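PDB 5K7F: transcriptional regulator, TetR family, which probably binds DNA as a TetR-type transcriptional repressor, with isovaleryl coenzyme A as its effector in regulating alternative isovaleryl coenzyme A biosynthesis. Local coordinates for residues A[26-30]-A[111-115]. Numbering follows the deposited sequence.
Sequences ARLIC and EVIII
The interface between the DNA-binding and ligand-binding domains of a TetR-family regulator is formed in part by helix 18-32, the first of the DNA-binding domain, lying against the short helix 110-117 of the C-terminal domain. Ala26 and Cys30, one turn apart, meet Glu111, Val112 and Ile115, and the two segments cross at 58° with axes 9.0 Å apart. Alanine suits the point of closest backbone approach: its CA lies only 5.5 Å from that of Val112. Ile115 reaches across with its terminal methyl, its CD1 standing 3.6 Å from Ala26 CB. The same methyl touches Ile29 CG2 at 4.0 Å, the two isoleucine side chains crossing at about a right angle. Ile115 also packs on Leu64 and Ile29 on Ile67, both of helix 60-83, so the apolar contact runs on into that helix. Cys30, slim and polarisable, has its SG anti to the carbonyl carbon (chi1 -78°), which carries the sulfur to Glu111 CB at 3.8 Å and on to Ile114 CG2 and Ile115 CG1. Glu111 is two-natured: its methylenes pack on the sulfur, while the chain bends at chi2 (100°) and brings OE1 to 3.7 Å from Arg27 CG. The guanidinium stays too far for a salt bridge, with NH1 4.3 Å from OE1. Were Glu111 replaced by alanine, CB would still touch the sulfur, but losing CG and the carboxylate would probably thin the packing there and leave Arg27 without this nearby negative charge. With no hydrogen bond joining the segments, the junction rests mainly on apolar packing, to which the Arg27–Glu111 pair probably adds a weak attraction, chemistry consistent with small shifts between the domains.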
# COMPACT_ATOMS: atom_id res chain seq x y z
N ALA A 26 6.99 -12.08 13.24
CA ALA A 26 6.69 -11.07 12.23
C ALA A 26 7.96 -10.32 11.80
O ALA A 26 8.17 -10.07 10.61
CB ALA A 26 5.64 -10.08 12.75
N ARG A 27 8.80 -9.93 12.77
CA ARG A 27 10.10 -9.34 12.43
C ARG A 27 10.90 -10.25 11.47
O ARG A 27 11.35 -9.80 10.41
CB ARG A 27 10.90 -9.07 13.71
CG ARG A 27 10.47 -7.84 14.44
CD ARG A 27 11.51 -7.44 15.47
NE ARG A 27 11.27 -8.06 16.77
CZ ARG A 27 10.32 -7.67 17.63
NH1 ARG A 27 9.51 -6.65 17.33
NH2 ARG A 27 10.16 -8.29 18.80
N LEU A 28 11.09 -11.51 11.83
CA LEU A 28 11.90 -12.37 10.97
C LEU A 28 11.27 -12.52 9.59
O LEU A 28 11.97 -12.47 8.56
CB LEU A 28 12.07 -13.75 11.62
CG LEU A 28 12.84 -13.80 12.92
CD1 LEU A 28 12.77 -15.21 13.49
CD2 LEU A 28 14.27 -13.40 12.72
N ILE A 29 9.95 -12.68 9.53
CA ILE A 29 9.30 -12.89 8.24
C ILE A 29 9.48 -11.66 7.36
O ILE A 29 9.75 -11.78 6.15
CB ILE A 29 7.81 -13.22 8.44
CG1 ILE A 29 7.66 -14.66 8.93
CG2 ILE A 29 7.06 -13.10 7.12
CD1 ILE A 29 6.25 -15.01 9.40
N CYS A 30 9.34 -10.47 7.93
CA CYS A 30 9.57 -9.25 7.17
C CYS A 30 11.03 -9.11 6.75
O CYS A 30 11.31 -8.55 5.69
CB CYS A 30 9.12 -8.03 7.97
SG CYS A 30 7.33 -7.82 7.95
N GLU A 111 5.36 -4.58 12.05
CA GLU A 111 5.55 -5.72 11.16
C GLU A 111 4.35 -6.66 11.18
O GLU A 111 4.03 -7.25 10.15
CB GLU A 111 6.80 -6.50 11.52
CG GLU A 111 8.06 -5.72 11.21
CD GLU A 111 8.65 -5.06 12.44
OE1 GLU A 111 8.08 -5.20 13.55
OE2 GLU A 111 9.68 -4.39 12.28
N VAL A 112 3.69 -6.82 12.34
CA VAL A 112 2.42 -7.56 12.38
C VAL A 112 1.45 -6.98 11.36
O VAL A 112 0.79 -7.72 10.61
CB VAL A 112 1.83 -7.54 13.82
CG1 VAL A 112 0.41 -8.13 13.88
CG2 VAL A 112 2.72 -8.33 14.77
N ILE A 113 1.35 -5.65 11.28
CA ILE A 113 0.36 -5.05 10.40
C ILE A 113 0.78 -5.19 8.94
O ILE A 113 -0.05 -5.37 8.05
CB ILE A 113 0.13 -3.58 10.80
CG1 ILE A 113 -0.26 -3.43 12.30
CG2 ILE A 113 -0.85 -2.88 9.87
CD1 ILE A 113 -1.56 -4.20 12.73
N ILE A 114 2.08 -5.10 8.66
CA ILE A 114 2.56 -5.32 7.30
C ILE A 114 2.15 -6.71 6.82
O ILE A 114 1.69 -6.89 5.68
CB ILE A 114 4.09 -5.14 7.28
CG1 ILE A 114 4.41 -3.66 7.51
CG2 ILE A 114 4.71 -5.68 6.00
CD1 ILE A 114 5.89 -3.41 7.73
N ILE A 115 2.32 -7.72 7.68
CA ILE A 115 2.02 -9.08 7.25
C ILE A 115 0.53 -9.25 7.01
O ILE A 115 0.11 -9.94 6.07
CB ILE A 115 2.58 -10.09 8.27
CG1 ILE A 115 4.09 -10.15 8.13
CG2 ILE A 115 1.95 -11.46 8.08
CD1 ILE A 115 4.76 -10.76 9.33